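Local coordinates for protein putative secreted glycosylhydrolase (PDB 3IMM) that probably works as a secreted hydrolase of the 3-keto-disaccharide hydrolase family and binds a sodium ion in the crystal, at residues 78-83 with 132-137; 102-107 with 169-174. All blocks are in the same frame, centred on the assembly; numbering follows the deposited sequence. Where two conformers were deposited one is given.

How the contacts relate
Contact 1 spans the interior of a beta sandwich, joining strand 80-85 at the edge of the five-stranded sheet to strand 133-138 of the six-stranded one. Contact 2, centred about 7 Å away, pairs two loops: residues 102-107, between strands 80-85 and 122-130, and residues 169-174, ahead of strand 179-182. The segments alternate along the chain, 78-83, 102-107, 132-137, 169-174, so the two contacts interlock. V80 serves both, meeting I134 in contact 1 and carrying the apolar packing on to I104 and F171 of contact 2. Probable hydrogen bonds from Q83 N to A103 O (2.7 Å) and from K169 NZ to N78 OD1 (2.6 Å) tie both loops to segment 78-83.

Contact 1 of 2, residues 78-83 with 132-137; sequences NSVEIQ and QHIMVI. With NA (sodium ion), chain D.
V80 and I134 point at each other from the two sheets and meet tip to tip, with V80 CG1 lying 3.8 Å from I134 CD1. Two torsions bring the ends together: V80 CG1 stands anti to the backbone N (chi1 174°), while I134 is fully extended beyond CG1 (chi2 180°), its whole length bridging the space between the layers. E81, the next residue along the strand, turns to the outer face of its sheet. Its extended side chain puts OE2 2.7 Å from the sodium ion, and the same oxygen takes a hydrogen bond from Q183 NE2, so one carboxylate oxygen serves both metal and amide. I82 returns to the interior. Here the fit differs from that at V80: I82 and V136 lie alongside one another, heading opposite ways. V136 CG2 sits against the two branches of I82, 3.8 Å from its CG2 and 4.1 Å from its CG1, while M125 and I127 of strand 122-130 also touch I82. The backbones stay well separated, 8.0 Å between the CA atoms of I82 and V136, and apolar side chains bridge the gap. Q83 again faces outward, its side chain bent to bring OE1 to 2.4 Å from the sodium. N62 OD1 and S63 O add the remaining protein ligands, and Q83 NE2 is anchored on E99 O, which should limit flipping of the amide. The in-out alternation of V80, E81, I82 and Q83 thus gives this edge strand an apolar side and, as a feature of this structure, a sodium-binding one; the apolar interface between two face-to-face antiparallel sheets is typical of a concanavalin-like beta sandwich.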
ATOM      1  N   ASN A  78       0.381  11.153  -7.528  1.00 30.50           N
ATOM      2  CA  ASN A  78       1.825  11.082  -7.762  1.00 28.84           C
ATOM      3  C   ASN A  78       2.423   9.939  -6.989  1.00 28.52           C
ATOM      4  O   ASN A  78       3.406  10.107  -6.295  1.00 27.92           O
ATOM      5  CB  ASN A  78       2.498  12.408  -7.389  1.00 28.89           C
ATOM      6  CG  ASN A  78       1.984  13.566  -8.210  1.00 27.78           C
ATOM      7  OD1 ASN A  78       2.132  13.574  -9.410  1.00 34.14           O
ATOM      8  ND2 ASN A  78       1.362  14.526  -7.568  1.00 31.15           N
ATOM      9  N   SER A  79       1.816   8.761  -7.115  1.00 29.08           N
ATOM     10  CA  SER A  79       2.259   7.605  -6.336  1.00 28.21           C
ATOM     11  C   SER A  79       1.616   6.315  -6.835  1.00 28.00           C
ATOM     12  O   SER A  79       0.699   6.331  -7.656  1.00 25.94           O
ATOM     13  CB  SER A  79       1.944   7.776  -4.831  1.00 27.67           C
ATOM     14  OG  SER A  79       0.537   7.791  -4.588  1.00 29.78           O
ATOM     15  N   VAL A  80       2.110   5.198  -6.303  1.00 25.05           N
ATOM     16  CA  VAL A  80       1.475   3.900  -6.527  1.00 27.15           C
ATOM     17  C   VAL A  80       0.971   3.372  -5.181  1.00 27.45           C
ATOM     18  O   VAL A  80       1.680   3.479  -4.148  1.00 25.87           O
ATOM     19  CB  VAL A  80       2.494   2.924  -7.153  1.00 26.87           C
ATOM     20  CG1 VAL A  80       1.910   1.523  -7.249  1.00 24.60           C
ATOM     21  CG2 VAL A  80       2.975   3.504  -8.478  1.00 24.70           C
ATOM     22  N   GLU A  81      -0.252   2.835  -5.175  1.00 26.99           N
ATOM     23  CA  GLU A  81      -0.862   2.307  -3.959  1.00 28.97           C
ATOM     24  C   GLU A  81      -1.159   0.809  -4.081  1.00 28.55           C
ATOM     25  O   GLU A  81      -1.858   0.336  -5.004  1.00 27.64           O
ATOM     26  CB  GLU A  81      -2.157   3.028  -3.608  1.00 30.02           C
ATOM     27  CG  GLU A  81      -2.864   2.423  -2.430  1.00 30.34           C
ATOM     28  CD  GLU A  81      -4.167   3.131  -2.130  1.00 35.70           C
ATOM     29  OE1 GLU A  81      -4.653   3.888  -3.001  1.00 33.44           O
ATOM     30  OE2 GLU A  81      -4.707   2.903  -1.028  1.00 36.24           O
ATOM     31  N   ILE A  82      -0.587   0.086  -3.125  1.00 26.70           N
ATOM     32  CA  ILE A  82      -0.861  -1.310  -2.917  1.00 27.04           C
ATOM     33  C   ILE A  82      -2.027  -1.377  -1.942  1.00 28.45           C
ATOM     34  O   ILE A  82      -1.919  -0.967  -0.797  1.00 24.35           O
ATOM     35  CB  ILE A  82       0.330  -2.096  -2.356  1.00 25.07           C
ATOM     36  CG1 ILE A  82       1.535  -2.070  -3.322  1.00 29.37           C
ATOM     37  CG2 ILE A  82      -0.126  -3.588  -2.177  1.00 22.40           C
ATOM     38  CD1 ILE A  82       2.313  -0.760  -3.432  1.00 27.02           C
ATOM     39  N   GLN A  83      -3.156  -1.859  -2.448  1.00 28.07           N
ATOM     40  CA  GLN A  83      -4.377  -1.953  -1.663  1.00 28.36           C
ATOM     41  C   GLN A  83      -4.259  -2.919  -0.484  1.00 28.77           C
ATOM     42  O   GLN A  83      -3.768  -4.044  -0.626  1.00 26.35           O
ATOM     43  CB  GLN A  83      -5.491  -2.462  -2.573  1.00 28.08           C
ATOM     44  CG  GLN A  83      -6.862  -2.570  -1.951  1.00 29.30           C
ATOM     45  CD  GLN A  83      -7.544  -1.253  -1.752  1.00 32.78           C
ATOM     46  OE1 GLN A  83      -6.914  -0.201  -1.794  1.00 33.27           O
ATOM     47  NE2 GLN A  83      -8.854  -1.298  -1.553  1.00 29.62           N
ATOM     48  N   GLN A 132      10.109  -0.327 -12.649  1.00 26.26           N
ATOM     49  CA  GLN A 132       8.720  -0.482 -13.154  1.00 26.65           C
ATOM     50  C   GLN A 132       8.028  -1.792 -12.772  1.00 27.20           C
ATOM     51  O   GLN A 132       6.831  -1.965 -13.047  1.00 26.81           O
ATOM     52  CB  GLN A 132       8.681  -0.293 -14.674  1.00 26.35           C
ATOM     53  CG  GLN A 132       8.771   1.162 -15.063  1.00 27.07           C
ATOM     54  CD  GLN A 132       8.736   1.358 -16.560  1.00 27.52           C
ATOM     55  OE1 GLN A 132       9.302   0.582 -17.300  1.00 24.99           O
ATOM     56  NE2 GLN A 132       8.078   2.399 -17.000  1.00 22.36           N
ATOM     57  N   HIS A 133       8.769  -2.722 -12.172  1.00 28.26           N
ATOM     58  CA  HIS A 133       8.221  -4.009 -11.719  1.00 29.34           C
ATOM     59  C   HIS A 133       7.940  -4.015 -10.214  1.00 29.38           C
ATOM     60  O   HIS A 133       8.870  -3.844  -9.392  1.00 31.02           O
ATOM     61  CB  HIS A 133       9.177  -5.136 -12.108  1.00 30.17           C
ATOM     62  CG  HIS A 133       9.440  -5.180 -13.580  1.00 35.75           C
ATOM     63  ND1 HIS A 133       8.600  -5.821 -14.470  1.00 37.28           N
ATOM     64  CD2 HIS A 133      10.408  -4.591 -14.332  1.00 39.04           C
ATOM     65  CE1 HIS A 133       9.063  -5.661 -15.698  1.00 38.85           C
ATOM     66  NE2 HIS A 133      10.157  -4.914 -15.643  1.00 36.77           N
ATOM     67  N   ILE A 134       6.658  -4.169  -9.877  1.00 28.34           N
ATOM     68  CA  ILE A 134       6.161  -4.281  -8.489  1.00 27.22           C
ATOM     69  C   ILE A 134       5.532  -5.663  -8.337  1.00 27.50           C
ATOM     70  O   ILE A 134       4.751  -6.083  -9.177  1.00 27.80           O
ATOM     71  CB  ILE A 134       5.140  -3.143  -8.182  1.00 26.56           C
ATOM     72  CG1 ILE A 134       5.861  -1.798  -8.337  1.00 25.30           C
ATOM     73  CG2 ILE A 134       4.538  -3.260  -6.747  1.00 24.45           C
ATOM     74  CD1 ILE A 134       5.013  -0.562  -8.081  1.00 28.00           C
HETATM   75  N   MSE A 135       5.929  -6.383  -7.296  0.50 26.81           N
HETATM   76  CA  MSE A 135       5.340  -7.662  -6.941  0.50 26.29           C
HETATM   77  C   MSE A 135       4.761  -7.564  -5.536  0.50 26.94           C
HETATM   78  O   MSE A 135       5.361  -6.944  -4.650  0.50 26.11           O
HETATM   79  CB  MSE A 135       6.399  -8.769  -6.998  0.50 26.85           C
HETATM   80  CG  MSE A 135       5.980 -10.053  -6.327  0.50 27.92           C
HETATM   81 SE   MSE A 135       7.362 -11.424  -6.433  0.38 30.41          SE
HETATM   82  CE  MSE A 135       7.419 -11.697  -8.382  0.50 28.79           C
ATOM     83  N   VAL A 136       3.591  -8.166  -5.330  1.00 24.98           N
ATOM     84  CA  VAL A 136       3.016  -8.230  -3.999  1.00 24.50           C
ATOM     85  C   VAL A 136       2.888  -9.696  -3.597  1.00 25.34           C
ATOM     86  O   VAL A 136       2.265 -10.511  -4.282  1.00 23.82           O
ATOM     87  CB  VAL A 136       1.680  -7.503  -3.899  1.00 23.89           C
ATOM     88  CG1 VAL A 136       1.154  -7.551  -2.497  1.00 25.41           C
ATOM     89  CG2 VAL A 136       1.808  -6.056  -4.389  1.00 25.09           C
ATOM     90  N   ILE A 137       3.449 -10.008  -2.436  1.00 24.15           N
ATOM     91  CA  ILE A 137       3.361 -11.310  -1.884  1.00 24.04           C
ATOM     92  C   ILE A 137       2.570 -11.148  -0.602  1.00 24.86           C
ATOM     93  O   ILE A 137       2.999 -10.420   0.280  1.00 25.46           O
ATOM     94  CB  ILE A 137       4.764 -11.878  -1.612  1.00 24.95           C
ATOM     95  CG1 ILE A 137       5.607 -11.848  -2.905  1.00 27.18           C
ATOM     96  CG2 ILE A 137       4.636 -13.314  -1.040  1.00 22.66           C
ATOM     97  CD1 ILE A 137       7.012 -11.531  -2.718  1.00 32.94           C
TER
HETATM   98 NA    NA D   4      -7.013   1.691  -0.307  1.00 39.63          NA

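Contact 2 of 2, residues 102-107 with 169-174; sequences GAIYGH and KPFAEL
The H107 and F171 rings lie face to face, centroids 3.7 Å apart and planes only 15° from parallel. H107 NE2 sits over the F171 face toward its rim, 3.4 Å from F171 CE1. I104 comes at the same phenyl from its edge, bringing CG2 to 4.1 Å from F171 CE2, so the ring is touched both on a face and at its rim. Outside this first shell, in-plane partners steer the imidazole. H107 ND1 donates to Y105 O at 2.8 Å, nearly straight at 168°, closing a loop within the segment that H107 N reinforces by bonding I104 O. At the other nitrogen, a water lies 2.8 Å from H107 NE2 and donates to K169 O, linking the two loops beside the stack. With a leucine in place of H107, Y105 O and the bridging water would probably lose their ring partners, and F171 the flat surface it lies against. F171 itself starts a short 3-10 turn (171-173), closed by L174 N bonding back to F171 O. Farther out, W151 touches both rings and its backbone bonds that of A172, while N157 ND2 holds G106 O. Beneath the loops, M146 of strand 141-147 touches I104, H107 and F171, and V80 of strand 80-85 packs on I104 and F171, seating the stack across the edge strands of both sheets.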
ATOM      1  N   GLY A 102      -3.932  -6.587  -1.752  1.00 28.17           N
ATOM      2  CA  GLY A 102      -2.735  -6.861  -2.538  1.00 27.83           C
ATOM      3  C   GLY A 102      -2.858  -6.413  -3.989  1.00 28.30           C
ATOM      4  O   GLY A 102      -1.932  -6.560  -4.741  1.00 27.88           O
ATOM      5  N   ALA A 103      -3.996  -5.844  -4.379  1.00 26.31           N
ATOM      6  CA  ALA A 103      -4.090  -5.227  -5.670  1.00 26.50           C
ATOM      7  C   ALA A 103      -3.263  -3.945  -5.732  1.00 26.49           C
ATOM      8  O   ALA A 103      -2.922  -3.354  -4.710  1.00 27.28           O
ATOM      9  CB  ALA A 103      -5.516  -4.928  -6.009  1.00 27.77           C
ATOM     10  N   ILE A 104      -2.996  -3.501  -6.958  1.00 24.87           N
ATOM     11  CA  ILE A 104      -2.522  -2.132  -7.209  1.00 27.09           C
ATOM     12  C   ILE A 104      -3.768  -1.305  -7.437  1.00 26.20           C
ATOM     13  O   ILE A 104      -4.487  -1.442  -8.472  1.00 27.35           O
ATOM     14  CB  ILE A 104      -1.528  -2.031  -8.398  1.00 29.10           C
ATOM     15  CG1 ILE A 104      -0.449  -3.088  -8.282  1.00 24.10           C
ATOM     16  CG2 ILE A 104      -0.874  -0.606  -8.476  1.00 28.00           C
ATOM     17  CD1 ILE A 104       0.377  -2.913  -6.985  1.00 24.58           C
ATOM     18  N   TYR A 105      -4.081  -0.492  -6.433  1.00 27.57           N
ATOM     19  CA  TYR A 105      -5.368   0.140  -6.342  1.00 27.47           C
ATOM     20  C   TYR A 105      -5.632   0.929  -7.603  1.00 26.83           C
ATOM     21  O   TYR A 105      -4.791   1.699  -8.057  1.00 29.87           O
ATOM     22  CB  TYR A 105      -5.541   1.067  -5.130  1.00 28.31           C
ATOM     23  CG  TYR A 105      -6.868   1.746  -5.195  1.00 28.11           C
ATOM     24  CD1 TYR A 105      -8.013   1.049  -4.865  1.00 30.01           C
ATOM     25  CD2 TYR A 105      -7.005   3.051  -5.697  1.00 29.20           C
ATOM     26  CE1 TYR A 105      -9.269   1.623  -5.000  1.00 33.20           C
ATOM     27  CE2 TYR A 105      -8.260   3.633  -5.826  1.00 31.72           C
ATOM     28  CZ  TYR A 105      -9.382   2.912  -5.450  1.00 31.98           C
ATOM     29  OH  TYR A 105     -10.627   3.441  -5.547  1.00 37.00           O
ATOM     30  N   GLY A 106      -6.818   0.737  -8.141  1.00 26.36           N
ATOM     31  CA  GLY A 106      -7.242   1.441  -9.369  1.00 27.85           C
ATOM     32  C   GLY A 106      -6.634   1.002 -10.681  1.00 28.28           C
ATOM     33  O   GLY A 106      -7.031   1.524 -11.764  1.00 29.23           O
ATOM     34  N   HIS A 107      -5.741   0.001 -10.622  1.00 27.84           N
ATOM     35  CA  HIS A 107      -4.876  -0.351 -11.757  1.00 27.40           C
ATOM     36  C   HIS A 107      -4.783  -1.835 -12.120  1.00 28.20           C
ATOM     37  O   HIS A 107      -4.744  -2.189 -13.317  1.00 24.52           O
ATOM     38  CB  HIS A 107      -3.477   0.244 -11.540  1.00 27.46           C
ATOM     39  CG  HIS A 107      -3.470   1.740 -11.587  1.00 25.86           C
ATOM     40  ND1 HIS A 107      -3.786   2.527 -10.498  1.00 25.12           N
ATOM     41  CD2 HIS A 107      -3.245   2.591 -12.617  1.00 23.93           C
ATOM     42  CE1 HIS A 107      -3.730   3.796 -10.855  1.00 23.54           C
ATOM     43  NE2 HIS A 107      -3.409   3.861 -12.138  1.00 25.10           N
ATOM     44  N   LYS A 169      -2.526  10.067 -14.027  1.00 28.88           N
ATOM     45  CA  LYS A 169      -1.167  10.051 -14.575  1.00 32.38           C
ATOM     46  C   LYS A 169      -0.808   8.636 -14.997  1.00 31.16           C
ATOM     47  O   LYS A 169      -0.841   7.736 -14.150  1.00 32.06           O
ATOM     48  CB  LYS A 169      -0.163  10.567 -13.544  1.00 32.45           C
ATOM     49  CG  LYS A 169      -0.493  11.969 -13.068  1.00 35.98           C
ATOM     50  CD  LYS A 169       0.754  12.702 -12.658  1.00 39.67           C
ATOM     51  CE  LYS A 169       0.435  14.090 -12.096  1.00 41.13           C
ATOM     52  NZ  LYS A 169       1.692  14.793 -11.694  1.00 42.24           N
ATOM     53  N   PRO A 170      -0.486   8.430 -16.302  1.00 30.49           N
ATOM     54  CA  PRO A 170      -0.159   7.085 -16.800  1.00 30.15           C
ATOM     55  C   PRO A 170       0.983   6.470 -15.993  1.00 29.50           C
ATOM     56  O   PRO A 170       2.034   7.098 -15.825  1.00 28.88           O
ATOM     57  CB  PRO A 170       0.271   7.335 -18.248  1.00 29.51           C
ATOM     58  CG  PRO A 170      -0.370   8.589 -18.637  1.00 30.63           C
ATOM     59  CD  PRO A 170      -0.396   9.431 -17.376  1.00 30.62           C
ATOM     60  N   PHE A 171       0.784   5.262 -15.482  1.00 28.81           N
ATOM     61  CA  PHE A 171       1.838   4.619 -14.681  1.00 28.27           C
ATOM     62  C   PHE A 171       3.105   4.325 -15.470  1.00 27.42           C
ATOM     63  O   PHE A 171       4.172   4.260 -14.879  1.00 28.53           O
ATOM     64  CB  PHE A 171       1.303   3.365 -13.954  1.00 30.16           C
ATOM     65  CG  PHE A 171       0.632   3.662 -12.606  1.00 26.23           C
ATOM     66  CD1 PHE A 171       0.158   4.927 -12.291  1.00 29.52           C
ATOM     67  CD2 PHE A 171       0.430   2.639 -11.687  1.00 29.78           C
ATOM     68  CE1 PHE A 171      -0.473   5.187 -11.047  1.00 30.16           C
ATOM     69  CE2 PHE A 171      -0.181   2.897 -10.464  1.00 29.17           C
ATOM     70  CZ  PHE A 171      -0.643   4.166 -10.151  1.00 30.83           C
ATOM     71  N   ALA A 172       3.007   4.188 -16.800  1.00 26.82           N
ATOM     72  CA  ALA A 172       4.176   4.030 -17.649  1.00 27.19           C
ATOM     73  C   ALA A 172       5.153   5.196 -17.592  1.00 27.49           C
ATOM     74  O   ALA A 172       6.324   5.022 -17.914  1.00 26.77           O
ATOM     75  CB  ALA A 172       3.780   3.752 -19.101  1.00 26.59           C
ATOM     76  N   GLU A 173       4.692   6.367 -17.168  0.50 30.40           N
ATOM     77  CA  GLU A 173       5.553   7.551 -17.132  0.50 31.38           C
ATOM     78  C   GLU A 173       5.789   8.012 -15.686  0.50 31.01           C
ATOM     79  O   GLU A 173       6.403   9.055 -15.450  0.50 32.34           O
ATOM     80  CB  GLU A 173       4.958   8.683 -17.980  0.50 32.84           C
ATOM     81  CG  GLU A 173       3.995   8.266 -19.104  0.50 35.58           C
ATOM     82  CD  GLU A 173       4.654   7.638 -20.333  0.50 38.70           C
ATOM     83  OE1 GLU A 173       5.899   7.665 -20.456  0.50 38.53           O
ATOM     84  OE2 GLU A 173       3.899   7.108 -21.186  0.50 40.32           O
ATOM     85  N   LEU A 174       5.299   7.236 -14.719  1.00 31.16           N
ATOM     86  CA  LEU A 174       5.536   7.522 -13.314  1.00 30.47           C
ATOM     87  C   LEU A 174       7.002   7.186 -12.948  1.00 30.33           C
ATOM     88  O   LEU A 174       7.546   6.152 -13.402  1.00 27.29           O
ATOM     89  CB  LEU A 174       4.533   6.745 -12.444  1.00 31.56           C
ATOM     90  CG  LEU A 174       3.599   7.563 -11.542  1.00 32.43           C
ATOM     91  CD1 LEU A 174       2.859   8.627 -12.256  1.00 32.12           C
ATOM     92  CD2 LEU A 174       2.676   6.647 -10.824  1.00 32.04           C
TER
HETATM   93  O   HOH W   1      -3.057   6.226 -13.607  1.00 24.10           O